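DNA-entry nuclease (Competence-specific nuclease) (Streptococcus agalactiae ILRI112, PDB 4QGO) probably degrades DNA as a nonspecific endonuclease of the His-Me finger (beta-beta-alpha metal) superfamily, a virulence factor of this streptococcus. Local coordinates at residues N31-L36 against A205-Q210; A107-A112 against S142-Q147. The protein carries 1 engineered substitution. All blocks are in the same frame, centred on the assembly; numbering follows the deposited sequence.

Contact 1 (N31-L36 against A205-Q210)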
# COMPACT_ATOMS: atom_id res chain seq x y z
N ASN A 31 -2.37 -1.14 16.26
CA ASN A 31 -2.38 -2.43 15.57
C ASN A 31 -1.30 -2.53 14.51
O ASN A 31 -1.53 -3.12 13.45
CB ASN A 31 -3.74 -2.68 14.90
CG ASN A 31 -4.89 -2.72 15.88
OD1 ASN A 31 -5.82 -1.91 15.79
ND2 ASN A 31 -4.87 -3.69 16.78
N GLY A 32 -0.14 -1.93 14.74
CA GLY A 32 0.97 -2.06 13.82
C GLY A 32 0.99 -1.07 12.68
O GLY A 32 1.93 -1.05 11.89
N ILE A 33 -0.02 -0.21 12.59
CA ILE A 33 -0.08 0.75 11.49
C ILE A 33 -0.34 2.16 12.03
O ILE A 33 -0.55 2.33 13.23
CB ILE A 33 -1.11 0.32 10.41
CG1 ILE A 33 -2.52 0.09 10.98
CG2 ILE A 33 -0.64 -0.99 9.76
CD1 ILE A 33 -3.31 1.36 11.31
N TYR A 34 -0.31 3.17 11.16
CA TYR A 34 -0.70 4.51 11.56
C TYR A 34 -2.07 4.86 11.00
O TYR A 34 -2.26 4.88 9.77
CB TYR A 34 0.35 5.55 11.12
CG TYR A 34 1.59 5.53 11.97
CD1 TYR A 34 1.67 6.27 13.14
CD2 TYR A 34 2.69 4.76 11.61
CE1 TYR A 34 2.81 6.23 13.93
CE2 TYR A 34 3.83 4.72 12.39
CZ TYR A 34 3.88 5.46 13.55
OH TYR A 34 5.01 5.43 14.33
N GLU A 35 -3.01 5.10 11.89
CA GLU A 35 -4.30 5.64 11.53
C GLU A 35 -4.09 7.14 11.32
O GLU A 35 -3.47 7.80 12.17
CB GLU A 35 -5.30 5.39 12.65
CG GLU A 35 -6.70 5.87 12.39
CD GLU A 35 -7.62 5.67 13.59
OE1 GLU A 35 -8.64 6.38 13.69
OE2 GLU A 35 -7.31 4.81 14.45
N LEU A 36 -4.57 7.67 10.20
CA LEU A 36 -4.38 9.09 9.88
C LEU A 36 -5.70 9.82 9.93
O LEU A 36 -6.72 9.30 9.48
CB LEU A 36 -3.83 9.23 8.46
CG LEU A 36 -2.61 8.37 8.12
CD1 LEU A 36 -2.17 8.67 6.69
CD2 LEU A 36 -1.48 8.61 9.10
N ALA A 205 -1.55 4.66 7.08
CA ALA A 205 -0.22 4.47 6.50
C ALA A 205 0.33 3.16 7.03
O ALA A 205 0.41 2.97 8.23
CB ALA A 205 0.70 5.63 6.87
N ILE A 206 0.68 2.26 6.11
CA ILE A 206 1.25 0.96 6.47
C ILE A 206 2.76 1.09 6.39
O ILE A 206 3.31 1.23 5.30
CB ILE A 206 0.84 -0.13 5.47
CG1 ILE A 206 -0.67 -0.10 5.17
CG2 ILE A 206 1.31 -1.50 5.95
CD1 ILE A 206 -1.53 -0.41 6.34
N PRO A 207 3.46 1.05 7.54
CA PRO A 207 4.91 1.23 7.46
C PRO A 207 5.56 0.12 6.61
O PRO A 207 5.20 -1.06 6.74
CB PRO A 207 5.36 1.12 8.94
CG PRO A 207 4.11 1.56 9.72
CD PRO A 207 2.98 0.95 8.94
N ASN A 208 6.50 0.52 5.76
CA ASN A 208 7.23 -0.44 4.94
C ASN A 208 8.42 -0.95 5.71
O ASN A 208 9.59 -0.67 5.39
CB ASN A 208 7.66 0.19 3.62
CG ASN A 208 7.95 -0.85 2.56
OD1 ASN A 208 7.61 -2.03 2.73
ND2 ASN A 208 8.56 -0.42 1.45
N THR A 209 8.10 -1.70 6.76
CA THR A 209 9.07 -2.13 7.75
C THR A 209 8.86 -3.60 8.10
O THR A 209 7.82 -4.20 7.80
CB THR A 209 8.95 -1.29 9.05
OG1 THR A 209 7.62 -1.43 9.59
CG2 THR A 209 9.23 0.18 8.77
N GLN A 210 9.86 -4.18 8.78
CA GLN A 210 9.77 -5.55 9.25
C GLN A 210 10.59 -5.59 10.54
O GLN A 210 11.65 -4.98 10.62
CB GLN A 210 10.35 -6.50 8.18
CG GLN A 210 10.11 -8.00 8.42
CD GLN A 210 9.85 -8.77 7.12
OE1 GLN A 210 9.17 -8.28 6.22
NE2 GLN A 210 10.41 -9.96 7.03

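Contact 2 (A107-A112 against S142-Q147). Engineered in segment 107-112: A112 (natural residue His). With SO4 (sulfate ion), chain F.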
# COMPACT_ATOMS: atom_id res chain seq x y z
N ALA A 107 12.80 -11.28 2.85
CA ALA A 107 12.62 -9.91 3.32
C ALA A 107 11.54 -9.13 2.58
O ALA A 107 10.76 -8.41 3.21
CB ALA A 107 13.92 -9.15 3.25
N VAL A 108 11.48 -9.27 1.26
CA VAL A 108 10.62 -8.41 0.44
C VAL A 108 9.75 -9.17 -0.56
O VAL A 108 10.10 -10.27 -0.99
CB VAL A 108 11.42 -7.32 -0.31
CG1 VAL A 108 12.03 -6.34 0.68
CG2 VAL A 108 12.49 -7.94 -1.21
N ASP A 109 8.62 -8.55 -0.90
CA ASP A 109 7.66 -9.06 -1.87
C ASP A 109 7.43 -7.97 -2.91
O ASP A 109 7.61 -6.79 -2.64
CB ASP A 109 6.30 -9.31 -1.21
CG ASP A 109 6.30 -10.47 -0.24
OD1 ASP A 109 7.19 -11.34 -0.34
OD2 ASP A 109 5.38 -10.53 0.59
N LYS A 110 7.05 -8.39 -4.11
CA LYS A 110 6.53 -7.46 -5.09
C LYS A 110 5.23 -6.96 -4.52
O LYS A 110 4.26 -7.71 -4.39
CB LYS A 110 6.32 -8.16 -6.43
CG LYS A 110 7.62 -8.53 -7.12
CD LYS A 110 7.39 -9.45 -8.32
CE LYS A 110 8.70 -9.99 -8.86
NZ LYS A 110 8.51 -11.21 -9.71
N GLY A 111 5.21 -5.70 -4.13
CA GLY A 111 4.01 -5.13 -3.53
C GLY A 111 3.15 -4.33 -4.50
O GLY A 111 3.55 -3.25 -4.94
N ALA A 112 1.96 -4.84 -4.82
CA ALA A 112 1.04 -4.09 -5.67
C ALA A 112 0.42 -2.92 -4.93
O ALA A 112 0.05 -3.04 -3.77
CB ALA A 112 -0.07 -5.01 -6.17
N SER A 142 4.69 -6.17 5.81
CA SER A 142 3.71 -5.14 5.51
C SER A 142 2.84 -5.48 4.30
O SER A 142 1.70 -5.03 4.20
CB SER A 142 4.35 -3.75 5.41
OG SER A 142 5.10 -3.59 4.21
N ASN A 143 3.35 -6.31 3.39
CA ASN A 143 2.56 -6.83 2.30
C ASN A 143 1.54 -7.87 2.77
O ASN A 143 0.35 -7.78 2.46
CB ASN A 143 3.48 -7.45 1.24
CG ASN A 143 2.71 -7.99 0.05
OD1 ASN A 143 2.25 -7.23 -0.80
ND2 ASN A 143 2.60 -9.31 -0.05
N GLN A 144 2.00 -8.83 3.57
CA GLN A 144 1.24 -10.06 3.81
C GLN A 144 0.29 -10.06 4.99
O GLN A 144 -0.70 -10.81 5.00
CB GLN A 144 2.22 -11.23 3.98
CG GLN A 144 2.99 -11.54 2.73
CD GLN A 144 4.04 -12.62 2.93
OE1 GLN A 144 3.88 -13.52 3.76
NE2 GLN A 144 5.12 -12.53 2.17
N SER A 145 0.57 -9.25 6.00
CA SER A 145 -0.20 -9.42 7.22
C SER A 145 -1.66 -9.08 7.01
O SER A 145 -2.02 -7.96 6.60
CB SER A 145 0.33 -8.59 8.37
OG SER A 145 -0.50 -8.85 9.50
N ASN A 146 -2.50 -10.08 7.30
CA ASN A 146 -3.94 -9.97 7.15
C ASN A 146 -4.68 -9.97 8.49
O ASN A 146 -5.89 -10.14 8.54
CB ASN A 146 -4.44 -11.12 6.28
CG ASN A 146 -5.82 -10.88 5.71
OD1 ASN A 146 -6.14 -9.78 5.25
ND2 ASN A 146 -6.65 -11.91 5.73
N GLN A 147 -3.95 -9.78 9.59
CA GLN A 147 -4.58 -9.85 10.91
C GLN A 147 -4.98 -8.49 11.50
O GLN A 147 -4.26 -7.51 11.37
CB GLN A 147 -3.70 -10.62 11.89
CG GLN A 147 -2.21 -10.43 11.69
CD GLN A 147 -1.40 -11.27 12.65
OE1 GLN A 147 -1.91 -11.72 13.68
NE2 GLN A 147 -0.13 -11.49 12.33
S SO4 F . 1.79 -11.07 15.67
O1 SO4 F . 2.70 -11.71 16.62
O2 SO4 F . 1.18 -12.07 14.81
O3 SO4 F . 0.74 -10.36 16.40
O4 SO4 F . 2.54 -10.11 14.86
O HOH W 1 1.17 -7.35 -3.57

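Contact 1 (N31-L36 against A205-Q210)
I33 and I206 meet through two torsion choices. I33 takes a chi1 of 56°, which wedges CG1 between the backbone N and the carbonyl carbon and turns CG2 out beside the N. I206 starts off away from the neighbouring strand, but its chi2 of -64° folds CD1 back. The two isoleucines lie side by side, pointing the same way, with I33 CG2 3.6 Å from I206 CD1. Y34 and A205 are an antiparallel hydrogen-bonded pair whose side chains lie on the face opposite the two isoleucines. Y34 N donates to A205 O at 3.0 Å and A205 N returns a bond to Y34 O at 2.8 Å. The Y34 ring presents its edge to P207, whose CG is 4.0 Å from Y34 CD2, while its hydroxyl bonds to D9 O. P207 crosses the tyrosine at about a right angle; its CD is 3.7 Å from G32 O, at the turn leading into the strand. L36 closes the other end, its CD1 4.2 Å from A205 CB. Helix 12-22 packs on Y34, L36 and P207, whereas Y156 of helix 153-165 touches I33 and I206. The pairing adds the hairpin of strands 27-30 and 33-36 to strand 201-207 and so completes one side, with 27-30 outermost, of the seven-stranded antiparallel sheet that forms the central scaffold of this nuclease.

Contact 2 (A107-A112 against S142-Q147)
D109 reaches from strand 108-112 to N143 and Q144 at the end of a short helix. Its CB lies 3.9 Å from N143 ND2, beside the amide. From there a chi1 of -69° sets CG beside the backbone N, and the carboxylate divides its tasks. OD1 turns back to H106, accepting a hydrogen bond from its NE2, while OD2 takes the helix side. Q144 NE2 donates to D109 OD2 at 2.6 Å with an almost linear angle of 175°, and OD2 accepts through its syn lone pair, on the side of OD1. Amide and carboxylate are nearly coplanar, 8° apart, and the extended end of Q144 brings its NE2 in along that plane. N143 ND2 adds a second, weak bond to the same D109 OD2 at 3.1 Å; here the two flat groups stand almost perpendicular. The other end of the N143 amide faces the strand, with OD1 3.9 Å from G111 CA. A water accepts from A112 N at 2.9 Å and lies in hydrogen-bonding reach of both N143 OD1 (3.0 Å) and K110 O (3.2 Å), bridging helix and strand; A112 is engineered, histidine in nature. Farther along, Q147 NE2 donates to a sulfate, which N150 also binds. Strand 108-112 pairs antiparallel with strand 135-139, which runs directly into helix 140-144; N143 rests on Q138, and Q144 packs on Y104 and H106.

Overall arrangement
The two contacts have centres 12 Å apart and meet chiefly around S142. The end of strand 201-207 packs there, P207 O 3.1 Å and I206 CG2 3.8 Å from S142 CB, and N208 adds a weak hydrogen bond to the S142 hydroxyl. Q210 OE1 merely lies near A107 O, 3.4 Å away. N208 also bonds to T137 and T139, and Q210 to H141, tying the C-terminal end of strand 201-207 to the two-stranded sheet 108-112/135-139 and the helix 140-144 that follows it. The engineered A112 replaces the histidine of the D-K-G-H sequence, which matches the general base of related nucleases, so contact 2 probably borders the active site; no metal is bound. Contact 1 is buried scaffold.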